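Local coordinates for TENA/THI-4 protein, Domain of Unknown Function with a Heme Oxygenase-like Fold (PDB 3DDE), which is of unknown function but adopts a heme oxygenase-like fold, and may be an oxidoreductase akin to the iron-containing redox enzymes of that clan, at residues N55-L69 against S125-S137. Sequence-based numbering, arbitrary orientation.
Sequences NAKNQALVGIMGKDL and SATGNPVQRLGYS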
loop_
_atom_site.group_PDB
_atom_site.type_symbol
_atom_site.label_atom_id
_atom_site.label_comp_id
_atom_site.label_asym_id
_atom_site.label_seq_id
_atom_site.Cartn_x
_atom_site.Cartn_y
_atom_site.Cartn_z
ATOM N N ASN A 55 -3.739 -1.717 -15.918
ATOM C CA ASN A 55 -4.717 -0.626 -15.929
ATOM C C ASN A 55 -5.976 -0.807 -15.086
ATOM O O ASN A 55 -6.408 0.154 -14.423
ATOM C CB ASN A 55 -5.001 -0.170 -17.365
ATOM C CG ASN A 55 -3.863 0.668 -17.931
ATOM O OD1 ASN A 55 -2.892 1.026 -17.216
ATOM N ND2 ASN A 55 -3.971 1.004 -19.185
ATOM N N ALA A 56 -6.537 -2.017 -15.093
ATOM C CA ALA A 56 -7.684 -2.330 -14.264
ATOM C C ALA A 56 -7.304 -2.142 -12.798
ATOM O O ALA A 56 -8.065 -1.598 -12.017
ATOM C CB ALA A 56 -8.175 -3.774 -14.515
ATOM N N LYS A 57 -6.108 -2.601 -12.452
ATOM C CA LYS A 57 -5.593 -2.546 -11.088
ATOM C C LYS A 57 -5.357 -1.127 -10.598
ATOM O O LYS A 57 -5.834 -0.782 -9.526
ATOM C CB LYS A 57 -4.310 -3.337 -10.990
ATOM C CG LYS A 57 -4.502 -4.806 -11.235
ATOM C CD LYS A 57 -3.197 -5.540 -11.036
ATOM C CE LYS A 57 -3.411 -7.004 -11.207
ATOM N NZ LYS A 57 -2.271 -7.772 -10.665
ATOM N N ASN A 58 -4.656 -0.299 -11.373
ATOM C CA ASN A 58 -4.439 1.063 -10.937
ATOM C C ASN A 58 -5.728 1.927 -10.956
ATOM O O ASN A 58 -5.854 2.865 -10.158
ATOM C CB ASN A 58 -3.182 1.720 -11.581
ATOM C CG ASN A 58 -3.239 1.838 -13.107
ATOM O OD1 ASN A 58 -4.231 2.291 -13.711
ATOM N ND2 ASN A 58 -2.129 1.502 -13.724
ATOM N N GLN A 59 -6.694 1.579 -11.817
ATOM C CA GLN A 59 -7.994 2.244 -11.815
ATOM C C GLN A 59 -8.750 1.906 -10.517
ATOM O O GLN A 59 -9.320 2.791 -9.871
ATOM C CB GLN A 59 -8.822 1.828 -13.037
ATOM C CG GLN A 59 -10.227 2.410 -13.106
ATOM C CD GLN A 59 -10.245 3.932 -13.051
ATOM O OE1 GLN A 59 -10.251 4.600 -14.089
ATOM N NE2 GLN A 59 -10.197 4.489 -11.837
ATOM N N ALA A 60 -8.759 0.634 -10.138
ATOM C CA ALA A 60 -9.413 0.221 -8.899
ATOM C C ALA A 60 -8.737 0.883 -7.685
ATOM O O ALA A 60 -9.390 1.202 -6.699
ATOM C CB ALA A 60 -9.424 -1.330 -8.755
ATOM N N LEU A 61 -7.435 1.123 -7.782
ATOM C CA LEU A 61 -6.673 1.726 -6.685
ATOM C C LEU A 61 -7.133 3.150 -6.317
ATOM O O LEU A 61 -7.120 3.524 -5.137
ATOM C CB LEU A 61 -5.179 1.682 -7.022
ATOM C CG LEU A 61 -4.152 1.935 -5.921
ATOM C CD1 LEU A 61 -4.380 1.032 -4.692
ATOM C CD2 LEU A 61 -2.757 1.735 -6.513
ATOM N N VAL A 62 -7.544 3.940 -7.313
ATOM C CA VAL A 62 -8.083 5.279 -7.054
ATOM C C VAL A 62 -9.253 5.186 -6.048
ATOM O O VAL A 62 -9.369 6.010 -5.124
ATOM C CB VAL A 62 -8.617 5.955 -8.350
ATOM C CG1 VAL A 62 -9.214 7.362 -8.044
ATOM C CG2 VAL A 62 -7.532 6.015 -9.461
ATOM N N GLY A 63 -10.119 4.190 -6.242
ATOM C CA GLY A 63 -11.287 3.989 -5.372
ATOM C C GLY A 63 -10.959 3.515 -3.965
ATOM O O GLY A 63 -11.688 3.783 -3.025
ATOM N N ILE A 64 -9.848 2.807 -3.819
ATOM C CA ILE A 64 -9.400 2.341 -2.521
ATOM C C ILE A 64 -8.657 3.429 -1.746
ATOM O O ILE A 64 -8.859 3.557 -0.548
ATOM C CB ILE A 64 -8.497 1.095 -2.674
ATOM C CG1 ILE A 64 -9.309 -0.041 -3.299
ATOM C CG2 ILE A 64 -7.933 0.668 -1.320
ATOM C CD1 ILE A 64 -8.462 -0.989 -4.084
HETATM N N MSE A 65 -7.806 4.199 -2.431
HETATM C CA MSE A 65 -6.962 5.233 -1.794
HETATM C C MSE A 65 -7.585 6.622 -1.705
HETATM O O MSE A 65 -7.221 7.398 -0.816
HETATM C CB MSE A 65 -5.645 5.380 -2.546
HETATM C CG MSE A 65 -4.842 4.135 -2.589
HETATM SE SE MSE A 65 -4.354 3.477 -0.881
HETATM C CE MSE A 65 -3.025 4.837 -0.423
ATOM N N GLY A 66 -8.486 6.944 -2.634
ATOM C CA GLY A 66 -9.142 8.246 -2.670
ATOM C C GLY A 66 -9.975 8.429 -1.418
ATOM O O GLY A 66 -10.641 7.492 -0.973
ATOM N N LYS A 67 -9.912 9.628 -0.838
ATOM C CA LYS A 67 -10.662 9.954 0.370
ATOM C C LYS A 67 -11.897 10.791 0.019
ATOM O O LYS A 67 -11.821 11.757 -0.761
ATOM C CB LYS A 67 -9.767 10.691 1.370
ATOM C CG LYS A 67 -8.654 9.808 1.956
ATOM N N ASP A 68 -13.039 10.389 0.571
ATOM C CA ASP A 68 -14.293 11.106 0.355
ATOM C C ASP A 68 -14.559 11.413 -1.114
ATOM O O ASP A 68 -14.727 12.575 -1.507
ATOM C CB ASP A 68 -14.286 12.413 1.156
ATOM C CG ASP A 68 -14.154 12.171 2.640
ATOM O OD1 ASP A 68 -15.062 11.499 3.216
ATOM O OD2 ASP A 68 -13.150 12.662 3.217
ATOM N N LEU A 69 -14.598 10.369 -1.929
ATOM C CA LEU A 69 -14.872 10.550 -3.344
ATOM C C LEU A 69 -16.382 10.650 -3.534
ATOM O O LEU A 69 -17.140 9.994 -2.804
ATOM C CB LEU A 69 -14.373 9.359 -4.161
ATOM C CG LEU A 69 -12.900 9.007 -4.152
ATOM C CD1 LEU A 69 -12.714 7.741 -4.955
ATOM C CD2 LEU A 69 -12.059 10.136 -4.712
ATOM N N SER A 125 -2.419 7.181 -9.144
ATOM C CA SER A 125 -3.648 6.515 -8.750
ATOM C C SER A 125 -3.719 6.312 -7.232
ATOM O O SER A 125 -4.797 6.336 -6.649
ATOM C CB SER A 125 -3.771 5.175 -9.473
ATOM O OG SER A 125 -3.827 5.371 -10.877
ATOM N N ALA A 126 -2.567 6.139 -6.601
ATOM C CA ALA A 126 -2.473 5.918 -5.166
ATOM C C ALA A 126 -2.282 7.197 -4.358
ATOM O O ALA A 126 -2.488 7.199 -3.144
ATOM C CB ALA A 126 -1.322 4.983 -4.879
ATOM N N THR A 127 -1.878 8.282 -4.991
ATOM C CA THR A 127 -1.571 9.508 -4.256
ATOM C C THR A 127 -2.139 10.738 -4.960
ATOM O O THR A 127 -2.648 10.640 -6.068
ATOM C CB THR A 127 -0.054 9.691 -4.164
ATOM O OG1 THR A 127 0.454 10.039 -5.445
ATOM C CG2 THR A 127 0.639 8.416 -3.665
ATOM N N GLY A 128 -2.040 11.896 -4.296
ATOM C CA GLY A 128 -2.464 13.167 -4.857
ATOM C C GLY A 128 -3.961 13.354 -4.972
ATOM O O GLY A 128 -4.739 12.712 -4.254
ATOM N N ASN A 129 -4.354 14.287 -5.849
ATOM C CA ASN A 129 -5.749 14.570 -6.107
ATOM C C ASN A 129 -6.358 13.371 -6.826
ATOM O O ASN A 129 -5.988 13.099 -7.956
ATOM C CB ASN A 129 -5.871 15.839 -6.946
ATOM C CG ASN A 129 -7.303 16.347 -7.024
ATOM O OD1 ASN A 129 -8.242 15.563 -6.953
ATOM N ND2 ASN A 129 -7.470 17.652 -7.155
ATOM N N PRO A 130 -7.309 12.668 -6.192
ATOM C CA PRO A 130 -7.885 11.424 -6.753
ATOM C C PRO A 130 -8.521 11.523 -8.137
ATOM O O PRO A 130 -8.693 10.522 -8.819
ATOM C CB PRO A 130 -8.924 10.999 -5.705
ATOM C CG PRO A 130 -9.184 12.194 -4.884
ATOM C CD PRO A 130 -7.936 13.024 -4.908
ATOM N N VAL A 131 -8.860 12.730 -8.528
ATOM C CA VAL A 131 -9.431 13.022 -9.829
ATOM C C VAL A 131 -8.450 12.840 -10.996
ATOM O O VAL A 131 -8.847 12.531 -12.115
ATOM C CB VAL A 131 -9.894 14.506 -9.826
ATOM C CG1 VAL A 131 -9.777 15.127 -11.184
ATOM C CG2 VAL A 131 -11.290 14.638 -9.229
ATOM N N GLN A 132 -7.168 12.993 -10.699
ATOM C CA GLN A 132 -6.125 13.100 -11.715
ATOM C C GLN A 132 -5.955 11.976 -12.740
ATOM O O GLN A 132 -5.560 12.258 -13.864
ATOM C CB GLN A 132 -4.794 13.423 -11.032
ATOM C CG GLN A 132 -4.195 12.281 -10.229
ATOM C CD GLN A 132 -2.987 12.710 -9.426
ATOM O OE1 GLN A 132 -2.488 13.800 -9.598
ATOM N NE2 GLN A 132 -2.523 11.850 -8.547
ATOM N N ARG A 133 -6.253 10.727 -12.381
ATOM C CA ARG A 133 -6.112 9.623 -13.322
ATOM C C ARG A 133 -7.072 9.773 -14.521
ATOM O O ARG A 133 -6.813 9.224 -15.591
ATOM C CB ARG A 133 -6.336 8.274 -12.633
ATOM C CG ARG A 133 -5.887 7.087 -13.460
ATOM C CD ARG A 133 -6.494 5.788 -12.981
ATOM N NE ARG A 133 -6.050 4.669 -13.816
ATOM C CZ ARG A 133 -6.565 4.347 -14.996
ATOM N NH1 ARG A 133 -7.541 5.067 -15.547
ATOM N NH2 ARG A 133 -6.070 3.315 -15.658
ATOM N N LEU A 134 -8.174 10.510 -14.346
ATOM C CA LEU A 134 -9.108 10.783 -15.434
ATOM C C LEU A 134 -8.412 11.457 -16.631
ATOM O O LEU A 134 -8.894 11.355 -17.762
ATOM C CB LEU A 134 -10.275 11.640 -14.946
ATOM C CG LEU A 134 -11.294 11.033 -13.978
ATOM C CD1 LEU A 134 -12.246 12.108 -13.467
ATOM C CD2 LEU A 134 -12.077 9.883 -14.646
ATOM N N GLY A 135 -7.293 12.136 -16.378
ATOM C CA GLY A 135 -6.491 12.780 -17.436
ATOM C C GLY A 135 -5.876 11.764 -18.392
ATOM O O GLY A 135 -5.797 11.991 -19.592
ATOM N N TYR A 136 -5.429 10.647 -17.843
ATOM C CA TYR A 136 -4.896 9.545 -18.638
ATOM C C TYR A 136 -6.006 9.014 -19.531
ATOM O O TYR A 136 -5.838 8.890 -20.750
ATOM C CB TYR A 136 -4.368 8.435 -17.715
ATOM C CG TYR A 136 -3.959 7.130 -18.384
ATOM C CD1 TYR A 136 -3.185 7.118 -19.542
ATOM C CD2 TYR A 136 -4.301 5.908 -17.812
ATOM C CE1 TYR A 136 -2.786 5.928 -20.125
ATOM C CE2 TYR A 136 -3.905 4.721 -18.374
ATOM C CZ TYR A 136 -3.146 4.733 -19.536
ATOM O OH TYR A 136 -2.761 3.537 -20.093
ATOM N N SER A 137 -7.142 8.720 -18.901
ATOM C CA SER A 137 -8.326 8.210 -19.571
ATOM C C SER A 137 -8.821 9.150 -20.658
ATOM O O SER A 137 -9.344 8.709 -21.686
ATOM C CB SER A 137 -9.443 8.007 -18.550
ATOM O OG SER A 137 -9.120 6.974 -17.640
HETATM O O HOH W 1 -9.518 7.046 -14.666
#
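Arg133 reaches across to Asn58 and Gln59, tying helix 55-65 of this all-helical, heme oxygenase-like fold to segment 125-137, which holds the end of helix 112-126 and the start of the next helical run. The polar part centres on its guanidinium, which grips Asn58 side-on: NE and NH2 both donate to Asn58 OD1, at 3.0 and 2.9 Å, with the oxygen almost in the guanidinium plane. Asn58 CG sits between its own backbone N and carbonyl carbon (chi1 62°), which turns OD1 to that edge. Gln59 CB lies over the centre of one face and Tyr136 CD2 near the rim of the opposite face, limiting how the group can turn. A water in the guanidinium plane donates to Gln59 OE1 at 2.6 Å, accepts from Arg133 NH1, and hydrogen-bonds Ser137 OG at 3.0 Å. Without the guanidinium, as with an alanine here, Asn58 OD1 would probably lose both donors and a gap would open between Gln59 and Tyr136. Farther along, Asn55 ND2 donates to Tyr136 OH (3.0 Å), amide and ring planes 75° apart. Ser125 OG bonds to Leu121 O within its own helix.

Apolar packing takes over toward the helix end. Val62 CG2 rests on Arg133 CD (3.7 Å) and Ser125 CB, while Leu61 CD2 meets Ala126 CB. Beyond the helix, Leu69 CD2 presses tightly on Pro130 CB (3.4 Å).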